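PDB 2YEQ: alkaline phosphatase D from Bacillus subtilis, which hydrolyses phosphate esters, acting as a phosphodiesterase with iron and calcium in its active site. Local coordinates for residues 119-125 with 145-151; 261-265 with 309-313; 276-282 with 328-332. All blocks are in the same frame, centred on the assembly; numbering follows the deposited sequence.

Contact 1 (119-125 with 145-151); sequences FAFASCQ and LVFHLGD. With FE (Fe (III) ion), chain B; CA (calcium ion), chain C.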
loop_
_atom_site.group_PDB
_atom_site.type_symbol
_atom_site.label_atom_id
_atom_site.label_comp_id
_atom_site.label_asym_id
_atom_site.label_seq_id
_atom_site.Cartn_x
_atom_site.Cartn_y
_atom_site.Cartn_z
ATOM N N PHE A 119 4.272 -5.151 -12.615
ATOM C CA PHE A 119 3.561 -4.216 -11.729
ATOM C C PHE A 119 4.560 -3.687 -10.734
ATOM O O PHE A 119 5.686 -4.183 -10.671
ATOM C CB PHE A 119 2.324 -4.865 -11.093
ATOM C CG PHE A 119 2.616 -5.975 -10.103
ATOM C CD1 PHE A 119 2.885 -5.684 -8.785
ATOM C CD2 PHE A 119 2.576 -7.310 -10.489
ATOM C CE1 PHE A 119 3.135 -6.702 -7.847
ATOM C CE2 PHE A 119 2.811 -8.331 -9.559
ATOM C CZ PHE A 119 3.091 -8.006 -8.225
ATOM N N ALA A 120 4.185 -2.630 -10.016
ATOM C CA ALA A 120 5.001 -2.100 -8.956
ATOM C C ALA A 120 4.124 -2.086 -7.700
ATOM O O ALA A 120 2.886 -2.057 -7.812
ATOM C CB ALA A 120 5.474 -0.680 -9.257
ATOM N N PHE A 121 4.766 -2.127 -6.538
ATOM C CA PHE A 121 4.035 -1.886 -5.280
ATOM C C PHE A 121 4.777 -0.927 -4.386
ATOM O O PHE A 121 6.016 -0.856 -4.370
ATOM C CB PHE A 121 3.591 -3.189 -4.581
ATOM C CG PHE A 121 4.686 -4.018 -4.015
ATOM C CD1 PHE A 121 5.097 -3.842 -2.708
ATOM C CD2 PHE A 121 5.248 -5.056 -4.762
ATOM C CE1 PHE A 121 6.058 -4.651 -2.139
ATOM C CE2 PHE A 121 6.223 -5.890 -4.198
ATOM C CZ PHE A 121 6.642 -5.675 -2.897
ATOM N N ALA A 122 3.984 -0.151 -3.649
ATOM C CA ALA A 122 4.502 0.935 -2.861
ATOM C C ALA A 122 3.754 1.012 -1.525
ATOM O O ALA A 122 2.637 0.519 -1.407
ATOM C CB ALA A 122 4.283 2.236 -3.636
ATOM N N SER A 123 4.383 1.642 -0.552
ATOM C CA SER A 123 3.734 1.965 0.723
ATOM C C SER A 123 4.468 3.105 1.366
ATOM O O SER A 123 5.582 3.442 0.959
ATOM C CB SER A 123 3.778 0.735 1.643
ATOM O OG SER A 123 5.107 0.456 2.014
ATOM N N CYS A 124 3.854 3.709 2.387
ATOM C CA CYS A 124 4.575 4.525 3.375
ATOM C C CYS A 124 5.244 5.792 2.812
ATOM O O CYS A 124 6.481 5.894 2.616
ATOM C CB CYS A 124 5.545 3.670 4.209
ATOM S SG CYS A 124 4.713 2.368 5.254
ATOM N N GLN A 125 4.407 6.801 2.626
ATOM C CA GLN A 125 4.822 8.035 1.971
ATOM C C GLN A 125 4.661 9.282 2.845
ATOM O O GLN A 125 4.102 10.281 2.398
ATOM C CB GLN A 125 4.072 8.190 0.647
ATOM C CG GLN A 125 2.555 8.152 0.715
ATOM C CD GLN A 125 1.936 7.762 -0.577
ATOM O OE1 GLN A 125 2.485 6.927 -1.322
ATOM N NE2 GLN A 125 0.761 8.321 -0.863
ATOM N N LEU A 145 -0.080 -2.529 -13.781
ATOM C CA LEU A 145 -0.797 -1.926 -12.649
ATOM C C LEU A 145 0.134 -1.617 -11.500
ATOM O O LEU A 145 1.325 -1.965 -11.521
ATOM C CB LEU A 145 -2.012 -2.766 -12.220
ATOM C CG LEU A 145 -1.873 -4.231 -11.806
ATOM C CD1 LEU A 145 -1.449 -4.312 -10.383
ATOM C CD2 LEU A 145 -3.199 -4.942 -11.961
ATOM N N VAL A 146 -0.390 -0.872 -10.529
ATOM C CA VAL A 146 0.316 -0.513 -9.325
ATOM C C VAL A 146 -0.547 -0.941 -8.124
ATOM O O VAL A 146 -1.783 -0.806 -8.165
ATOM C CB VAL A 146 0.568 1.008 -9.258
ATOM C CG1 VAL A 146 1.105 1.430 -7.902
ATOM C CG2 VAL A 146 1.547 1.417 -10.359
ATOM N N PHE A 147 0.119 -1.461 -7.088
ATOM C CA PHE A 147 -0.493 -1.718 -5.773
ATOM C C PHE A 147 0.016 -0.738 -4.743
ATOM O O PHE A 147 1.204 -0.453 -4.664
ATOM C CB PHE A 147 -0.115 -3.120 -5.242
ATOM C CG PHE A 147 -0.760 -4.242 -5.977
ATOM C CD1 PHE A 147 -2.020 -4.672 -5.638
ATOM C CD2 PHE A 147 -0.084 -4.907 -7.001
ATOM C CE1 PHE A 147 -2.620 -5.714 -6.303
ATOM C CE2 PHE A 147 -0.686 -5.973 -7.675
ATOM C CZ PHE A 147 -1.951 -6.368 -7.324
ATOM N N HIS A 148 -0.884 -0.197 -3.932
ATOM C CA HIS A 148 -0.463 0.529 -2.761
ATOM C C HIS A 148 -0.899 -0.281 -1.538
ATOM O O HIS A 148 -2.035 -0.735 -1.457
ATOM C CB HIS A 148 -1.012 1.955 -2.743
ATOM C CG HIS A 148 -0.229 2.860 -1.855
ATOM N ND1 HIS A 148 -0.359 2.841 -0.485
ATOM C CD2 HIS A 148 0.718 3.777 -2.130
ATOM C CE1 HIS A 148 0.483 3.709 0.042
ATOM N NE2 HIS A 148 1.150 4.294 -0.935
ATOM N N LEU A 149 0.032 -0.486 -0.615
ATOM C CA LEU A 149 -0.162 -1.426 0.500
ATOM C C LEU A 149 -0.316 -0.744 1.862
ATOM O O LEU A 149 -0.297 -1.425 2.896
ATOM C CB LEU A 149 1.005 -2.406 0.584
ATOM C CG LEU A 149 1.250 -3.247 -0.679
ATOM C CD1 LEU A 149 2.416 -4.227 -0.421
ATOM C CD2 LEU A 149 -0.001 -3.960 -1.155
ATOM N N GLY A 150 -0.414 0.585 1.866
ATOM C CA GLY A 150 -0.833 1.342 3.088
ATOM C C GLY A 150 0.058 2.513 3.445
ATOM O O GLY A 150 1.123 2.717 2.854
ATOM N N ASP A 151 -0.383 3.257 4.472
ATOM C CA ASP A 151 0.207 4.488 4.898
ATOM C C ASP A 151 0.334 5.425 3.691
ATOM O O ASP A 151 1.359 6.043 3.477
ATOM C CB ASP A 151 1.539 4.273 5.599
ATOM C CG ASP A 151 1.413 3.541 6.941
ATOM O OD1 ASP A 151 0.305 3.130 7.316
ATOM O OD2 ASP A 151 2.485 3.340 7.590
HETATM FE FE FE B . 4.586 3.736 7.353
HETATM CA CA CA C . 1.932 1.168 8.735
HETATM O O HOH W 1 2.186 0.721 6.216
#
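The edge of Phe147 points at a face of Phe119, with CD2 of Phe147 3.5 Å from CD1 of Phe119 and the planes 78° apart. Phe121 and Leu149 continue the same apolar side: Leu149 CD1 lies 3.5 Å from Phe121 CD1. Backbone hydrogen bonds pair the two parallel strands, among them Phe147 N to Ala120 O and Leu149 N to Ala122 O, both 2.9 Å. On the other face His148 has CG anti to the backbone N (chi1 -159°), which lays its ring over Ala122 O. NE2 of His148 gives a bond of 3.0 Å to Gln125 OE1, reached from well above the amide plane. Tyr135 also bonds to Gln125 OE1. His148 ND1 accepts from Gly150 N, and the bonds at both nitrogens fix the turn of the ring. This part is closely packed and buried. The looser part lies past the strand ends, where metal ions and a bound water replace side-chain packing. Asp151 OD2 bridges iron and calcium, and Cys124 SG binds the iron at 2.5 Å. A water 2.6 Å from the calcium joins its shell. Tyr154 and His382 add to the iron site, Asp209, Asp210 and Asp380 to the calcium site, and His211 is a further polar partner of Asp151. Metal ligands on loops just after parallel strands of a beta-alpha-beta unit are typical of the calcineurin-like metallophosphoesterase fold.

Contact 2 (261-265 with 309-313); sequences LYRHF and EQEQW. With PE5 (3,6,9,12,15,18,21,24-octaoxahexacosan-1-ol), chain V.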
loop_
_atom_site.group_PDB
_atom_site.type_symbol
_atom_site.label_atom_id
_atom_site.label_comp_id
_atom_site.label_asym_id
_atom_site.label_seq_id
_atom_site.Cartn_x
_atom_site.Cartn_y
_atom_site.Cartn_z
ATOM N N LEU A 261 -13.034 -3.441 1.789
ATOM C CA LEU A 261 -11.836 -3.174 1.019
ATOM C C LEU A 261 -11.151 -4.472 0.552
ATOM O O LEU A 261 -10.617 -4.518 -0.554
ATOM C CB LEU A 261 -10.863 -2.318 1.791
ATOM C CG LEU A 261 -9.760 -1.624 0.983
ATOM C CD1 LEU A 261 -10.340 -0.710 -0.137
ATOM C CD2 LEU A 261 -8.867 -0.835 1.888
ATOM N N TYR A 262 -11.148 -5.531 1.363
ATOM C CA TYR A 262 -10.540 -6.765 0.863
ATOM C C TYR A 262 -11.273 -7.279 -0.369
ATOM O O TYR A 262 -12.488 -7.171 -0.481
ATOM C CB TYR A 262 -10.338 -7.825 1.953
ATOM C CG TYR A 262 -11.553 -8.550 2.467
ATOM C CD1 TYR A 262 -12.085 -9.632 1.786
ATOM C CD2 TYR A 262 -12.106 -8.205 3.699
ATOM C CE1 TYR A 262 -13.171 -10.342 2.299
ATOM C CE2 TYR A 262 -13.179 -8.898 4.221
ATOM C CZ TYR A 262 -13.705 -9.956 3.535
ATOM O OH TYR A 262 -14.758 -10.618 4.081
ATOM N N ARG A 263 -10.499 -7.752 -1.346
ATOM C CA ARG A 263 -11.063 -8.139 -2.615
ATOM C C ARG A 263 -10.075 -8.982 -3.427
ATOM O O ARG A 263 -8.894 -9.074 -3.098
ATOM C CB ARG A 263 -11.492 -6.913 -3.427
ATOM C CG ARG A 263 -10.395 -5.887 -3.654
ATOM C CD ARG A 263 -11.004 -4.491 -3.870
ATOM N NE ARG A 263 -10.070 -3.453 -4.350
ATOM C CZ ARG A 263 -9.124 -2.855 -3.643
ATOM N NH1 ARG A 263 -8.898 -3.133 -2.357
ATOM N NH2 ARG A 263 -8.407 -1.919 -4.221
ATOM N N HIS A 264 -10.603 -9.624 -4.453
ATOM C CA HIS A 264 -9.831 -10.579 -5.229
ATOM C C HIS A 264 -10.007 -10.375 -6.734
ATOM O O HIS A 264 -11.067 -10.008 -7.210
ATOM C CB HIS A 264 -10.234 -12.002 -4.826
ATOM C CG HIS A 264 -9.763 -13.056 -5.779
ATOM N ND1 HIS A 264 -10.490 -13.432 -6.889
ATOM C CD2 HIS A 264 -8.629 -13.800 -5.797
ATOM C CE1 HIS A 264 -9.824 -14.364 -7.550
ATOM N NE2 HIS A 264 -8.688 -14.602 -6.911
ATOM N N PHE A 265 -8.941 -10.632 -7.485
ATOM C CA PHE A 265 -9.035 -10.688 -8.937
ATOM C C PHE A 265 -7.896 -11.552 -9.511
ATOM O O PHE A 265 -6.891 -11.782 -8.850
ATOM C CB PHE A 265 -8.995 -9.278 -9.543
ATOM C CG PHE A 265 -7.680 -8.584 -9.374
ATOM C CD1 PHE A 265 -7.371 -7.935 -8.183
ATOM C CD2 PHE A 265 -6.747 -8.566 -10.400
ATOM C CE1 PHE A 265 -6.156 -7.298 -8.019
ATOM C CE2 PHE A 265 -5.537 -7.929 -10.242
ATOM C CZ PHE A 265 -5.233 -7.297 -9.042
ATOM N N GLU A 309 -14.533 -14.180 8.537
ATOM C CA GLU A 309 -15.079 -14.141 7.179
ATOM C C GLU A 309 -13.974 -13.984 6.133
ATOM O O GLU A 309 -13.980 -14.673 5.122
ATOM C CB GLU A 309 -16.053 -12.983 6.998
ATOM C CG GLU A 309 -17.470 -13.387 6.691
ATOM C CD GLU A 309 -18.410 -13.057 7.837
ATOM O OE1 GLU A 309 -18.171 -13.553 8.965
ATOM O OE2 GLU A 309 -19.372 -12.289 7.612
ATOM N N GLN A 310 -13.052 -13.052 6.374
ATOM C CA GLN A 310 -11.974 -12.813 5.442
ATOM C C GLN A 310 -11.053 -14.026 5.369
ATOM O O GLN A 310 -10.518 -14.339 4.300
ATOM C CB GLN A 310 -11.175 -11.595 5.837
ATOM C CG GLN A 310 -10.111 -11.235 4.831
ATOM C CD GLN A 310 -9.372 -9.972 5.171
ATOM O OE1 GLN A 310 -9.501 -9.397 6.282
ATOM N NE2 GLN A 310 -8.576 -9.527 4.242
ATOM N N GLU A 311 -10.832 -14.673 6.511
ATOM C CA GLU A 311 -10.023 -15.887 6.545
ATOM C C GLU A 311 -10.626 -16.972 5.642
ATOM O O GLU A 311 -9.906 -17.595 4.847
ATOM C CB GLU A 311 -9.877 -16.399 7.973
ATOM C CG GLU A 311 -8.816 -17.473 8.129
ATOM C CD GLU A 311 -8.735 -17.998 9.554
ATOM O OE1 GLU A 311 -9.591 -18.828 9.901
ATOM O OE2 GLU A 311 -7.815 -17.597 10.309
ATOM N N GLN A 312 -11.931 -17.184 5.758
ATOM C CA GLN A 312 -12.609 -18.212 4.995
ATOM C C GLN A 312 -12.639 -17.855 3.503
ATOM O O GLN A 312 -12.483 -18.728 2.639
ATOM C CB GLN A 312 -14.027 -18.447 5.516
ATOM C CG GLN A 312 -14.766 -19.609 4.846
ATOM C CD GLN A 312 -14.009 -20.949 4.957
ATOM O OE1 GLN A 312 -13.708 -21.610 3.944
ATOM N NE2 GLN A 312 -13.682 -21.341 6.196
ATOM N N TRP A 313 -12.873 -16.582 3.210
ATOM C CA TRP A 313 -12.847 -16.080 1.848
ATOM C C TRP A 313 -11.471 -16.329 1.230
ATOM O O TRP A 313 -11.366 -16.764 0.098
ATOM C CB TRP A 313 -13.215 -14.584 1.859
ATOM C CG TRP A 313 -12.853 -13.768 0.640
ATOM C CD1 TRP A 313 -13.618 -13.559 -0.474
ATOM C CD2 TRP A 313 -11.643 -13.017 0.445
ATOM N NE1 TRP A 313 -12.944 -12.731 -1.354
ATOM C CE2 TRP A 313 -11.739 -12.381 -0.805
ATOM C CE3 TRP A 313 -10.508 -12.797 1.219
ATOM C CZ2 TRP A 313 -10.745 -11.554 -1.293
ATOM C CZ3 TRP A 313 -9.529 -11.981 0.727
ATOM C CH2 TRP A 313 -9.649 -11.378 -0.527
HETATM C C50 PE5 V . -17.652 -10.643 0.845
HETATM O O1 PE5 V . -16.807 -9.735 0.135
HETATM C C1 PE5 V . -16.043 -10.345 -0.917
HETATM C C2 PE5 V . -15.040 -9.343 -1.494
HETATM O O2 PE5 V . -15.642 -8.619 -2.575
HETATM C C3 PE5 V . -15.119 -7.304 -2.829
HETATM C C4 PE5 V . -16.172 -6.415 -3.468
#
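In the calcineurin-like fold, helix 308-320 packs here on edge strand 263-267 of the seven-stranded mixed sheet and on Tyr262 just before it. No hydrogen bond crosses between the segments; the contact is made by packing, mostly of rings. Tyr262 CG sits between the backbone N and the carbonyl carbon (chi1 73°), which turns the ring toward the helix, between two of its side chains. On one face of the tyrosine ring lies Gln310, whose CG is 3.7 Å from the ring centroid and almost on the ring normal, a CH-pi contact. The flat amide beyond CG lies nearly parallel to the ring. With Trp313 the tyrosine makes an edge-to-face pair instead. Its edge is directed at a face of the indole, with the planes 56° apart, and Tyr262 CD1 comes to 3.6 Å from Trp313 CE3. The benzo edge of Trp313 then runs against the backbone of the strand: Arg263 C is 3.4 Å from Trp313 CZ2. Arg263 sends its CB away from the helix. Its NH1 bonds to Leu261 O at 2.9 Å, while NH2 bonds to Val206 O and makes a salt bridge with Asp17. His264 touches the indole through its CB, and its NE2 bonds to Ser272. A bound polyether lies beside the indole, with its C1 3.9 Å from Trp313 NE1.

Contact 3 (276-282 with 328-332); sequences LDTRQYR and LAQQI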
loop_
_atom_site.group_PDB
_atom_site.type_symbol
_atom_site.label_atom_id
_atom_site.label_comp_id
_atom_site.label_asym_id
_atom_site.label_seq_id
_atom_site.Cartn_x
_atom_site.Cartn_y
_atom_site.Cartn_z
ATOM N N LEU A 276 -5.703 -8.020 0.873
ATOM C CA LEU A 276 -6.166 -8.221 2.225
ATOM C C LEU A 276 -6.327 -6.893 2.969
ATOM O O LEU A 276 -5.812 -5.806 2.537
ATOM C CB LEU A 276 -5.179 -9.095 2.996
ATOM C CG LEU A 276 -4.775 -10.433 2.348
ATOM C CD1 LEU A 276 -3.869 -11.239 3.303
ATOM C CD2 LEU A 276 -5.979 -11.235 1.898
ATOM N N ASP A 277 -7.033 -7.002 4.094
ATOM C CA ASP A 277 -7.224 -5.913 5.056
ATOM C C ASP A 277 -6.939 -6.467 6.441
ATOM O O ASP A 277 -7.768 -7.160 7.026
ATOM C CB ASP A 277 -8.658 -5.388 4.898
ATOM C CG ASP A 277 -8.991 -4.201 5.837
ATOM O OD1 ASP A 277 -8.174 -3.828 6.702
ATOM O OD2 ASP A 277 -10.099 -3.662 5.649
ATOM N N THR A 278 -5.746 -6.178 6.948
ATOM C CA THR A 278 -5.294 -6.706 8.211
ATOM C C THR A 278 -5.443 -5.700 9.359
ATOM O O THR A 278 -4.902 -5.930 10.436
ATOM C CB THR A 278 -3.819 -7.184 8.123
ATOM O OG1 THR A 278 -2.949 -6.081 7.780
ATOM C CG2 THR A 278 -3.674 -8.346 7.064
ATOM N N ARG A 279 -6.133 -4.581 9.108
ATOM C CA ARG A 279 -6.435 -3.585 10.143
ATOM C C ARG A 279 -7.860 -3.607 10.630
ATOM O O ARG A 279 -8.084 -3.482 11.837
ATOM C CB ARG A 279 -6.174 -2.152 9.652
ATOM C CG ARG A 279 -4.733 -1.782 9.616
ATOM C CD ARG A 279 -4.078 -1.682 10.943
ATOM N NE ARG A 279 -2.635 -1.642 10.762
ATOM C CZ ARG A 279 -1.721 -1.824 11.706
ATOM N NH1 ARG A 279 -2.052 -2.020 12.999
ATOM N NH2 ARG A 279 -0.444 -1.815 11.366
ATOM N N GLN A 280 -8.815 -3.657 9.709
ATOM C CA GLN A 280 -10.208 -3.336 10.033
ATOM C C GLN A 280 -10.890 -4.345 11.012
ATOM O O GLN A 280 -11.882 -3.995 11.706
ATOM C CB GLN A 280 -11.020 -3.233 8.753
ATOM C CG GLN A 280 -12.448 -2.721 8.949
ATOM C CD GLN A 280 -13.183 -2.499 7.658
ATOM O OE1 GLN A 280 -12.612 -2.598 6.536
ATOM N NE2 GLN A 280 -14.447 -2.184 7.780
ATOM N N TYR A 281 -10.389 -5.581 11.009
ATOM C CA TYR A 281 -10.997 -6.678 11.739
ATOM C C TYR A 281 -10.076 -7.313 12.767
ATOM O O TYR A 281 -10.507 -8.199 13.502
ATOM C CB TYR A 281 -11.473 -7.755 10.778
ATOM C CG TYR A 281 -12.129 -7.232 9.534
ATOM C CD1 TYR A 281 -13.434 -6.750 9.545
ATOM C CD2 TYR A 281 -11.432 -7.210 8.323
ATOM C CE1 TYR A 281 -14.024 -6.257 8.389
ATOM C CE2 TYR A 281 -12.005 -6.734 7.181
ATOM C CZ TYR A 281 -13.301 -6.253 7.199
ATOM O OH TYR A 281 -13.846 -5.792 6.005
ATOM N N ARG A 282 -8.839 -6.847 12.870
ATOM C CA ARG A 282 -7.879 -7.518 13.704
ATOM C C ARG A 282 -8.130 -7.340 15.207
ATOM O O ARG A 282 -8.626 -6.283 15.657
ATOM C CB ARG A 282 -6.453 -7.081 13.384
ATOM C CG ARG A 282 -6.137 -5.620 13.655
ATOM C CD ARG A 282 -4.734 -5.440 14.112
ATOM N NE ARG A 282 -3.805 -5.455 12.989
ATOM C CZ ARG A 282 -2.490 -5.420 13.106
ATOM N NH1 ARG A 282 -1.906 -5.452 14.307
ATOM N NH2 ARG A 282 -1.737 -5.355 12.004
ATOM N N LEU A 328 -0.691 -12.727 -2.045
ATOM C CA LEU A 328 -1.271 -11.998 -0.919
ATOM C C LEU A 328 -0.717 -10.573 -0.927
ATOM O O LEU A 328 0.418 -10.337 -0.585
ATOM C CB LEU A 328 -0.932 -12.675 0.416
ATOM C CG LEU A 328 -1.334 -14.129 0.667
ATOM C CD1 LEU A 328 -1.227 -14.449 2.197
ATOM C CD2 LEU A 328 -2.682 -14.397 0.095
ATOM N N ALA A 329 -1.522 -9.633 -1.374
ATOM C CA ALA A 329 -1.124 -8.229 -1.378
ATOM C C ALA A 329 -1.631 -7.663 -0.061
ATOM O O ALA A 329 -2.833 -7.479 0.095
ATOM C CB ALA A 329 -1.778 -7.516 -2.529
ATOM N N GLN A 330 -0.723 -7.374 0.853
ATOM C CA GLN A 330 -1.123 -7.033 2.217
ATOM C C GLN A 330 -0.123 -6.113 2.880
ATOM O O GLN A 330 0.781 -5.591 2.212
ATOM C CB GLN A 330 -1.408 -8.318 3.021
ATOM C CG GLN A 330 -0.225 -9.262 3.162
ATOM C CD GLN A 330 0.607 -8.954 4.366
ATOM O OE1 GLN A 330 0.082 -8.818 5.487
ATOM N NE2 GLN A 330 1.898 -8.775 4.153
ATOM N N GLN A 331 -0.282 -5.880 4.192
ATOM C CA GLN A 331 0.312 -4.726 4.841
ATOM C C GLN A 331 1.593 -4.936 5.577
ATOM O O GLN A 331 2.479 -4.064 5.559
ATOM C CB GLN A 331 -0.703 -4.146 5.858
ATOM C CG GLN A 331 -1.965 -3.563 5.253
ATOM C CD GLN A 331 -2.947 -4.575 4.702
ATOM O OE1 GLN A 331 -2.989 -5.746 5.116
ATOM N NE2 GLN A 331 -3.791 -4.110 3.766
ATOM N N ILE A 332 1.684 -6.054 6.301
ATOM C CA ILE A 332 2.651 -6.184 7.376
ATOM C C ILE A 332 3.558 -7.429 7.250
ATOM O O ILE A 332 3.258 -8.387 6.545
ATOM C CB ILE A 332 1.916 -6.196 8.756
ATOM C CG1 ILE A 332 0.743 -7.162 8.729
ATOM C CG2 ILE A 332 1.450 -4.754 9.169
ATOM C CD1 ILE A 332 0.236 -7.584 10.129
#
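Gln331 reaches across to Leu276 and Thr278 with both ends of its amide. Its chain leaves with CG anti to the carbonyl carbon (chi1 -66°) and bends at chi2 (72°), which brings the amide alongside the 276-278 backbone. NE2 gives a nearly straight bond of 2.9 Å to Leu276 O. OE1 accepts from Thr278 OG1 at 2.7 Å, from above the amide plane, and weakly from Thr278 N. With an alanine here, Thr278 OG1 is likely to lose this acceptor and Leu276 O its amide donor, leaving a gap beside residues 276-278. One backbone bond, Leu276 N to Ala329 O (3.0 Å), continues the strand pairing. Beside it Leu276 CD1 rests 3.8 Å from Gln330 CB. The amide of Gln330 curls back onto the backbone N and O of Ile332. Ile332 CD1 lies 3.5 Å from Arg282 NH2. Arg282 NH2 lies over a face of the Arg279 guanidinium, and Arg279 NH1 over a face of that of Arg282. Asp350 pairs with both, and Asp209, a calcium ligand, pairs with Arg279. Asp277 OD1 closes an Asx turn. The chemistry is consistent with a polar loop held in a defined shape, the Arg279 side chain about 5 Å from a calcium ion and a bound phosphate.

How the contacts relate
Contact 1 comes first along the chain and closes before the others begin. Contacts 2 and 3 interleave: 261-265, 276-282, 309-313, then 328-332. Contact 1 lies in the ten-stranded mixed sheet. The other two border the seven-stranded sheet through strands 263-267 and 325-329, with helix 308-320 and the loop after strand 271-275. Centres of contacts 1 and 3 are about 13 Å apart, those of 2 and 3 about 10 Å, those of 1 and 2 about 19 Å. Phe147 packs on Phe265 and Ala329, and Leu149 on Gln330, so the two sheets meet face to face. Gln310 packs on Leu276 and Tyr281. Contact 1 supplies metal ligands and contact 3 places Arg279 near them; contact 2 lies farther out.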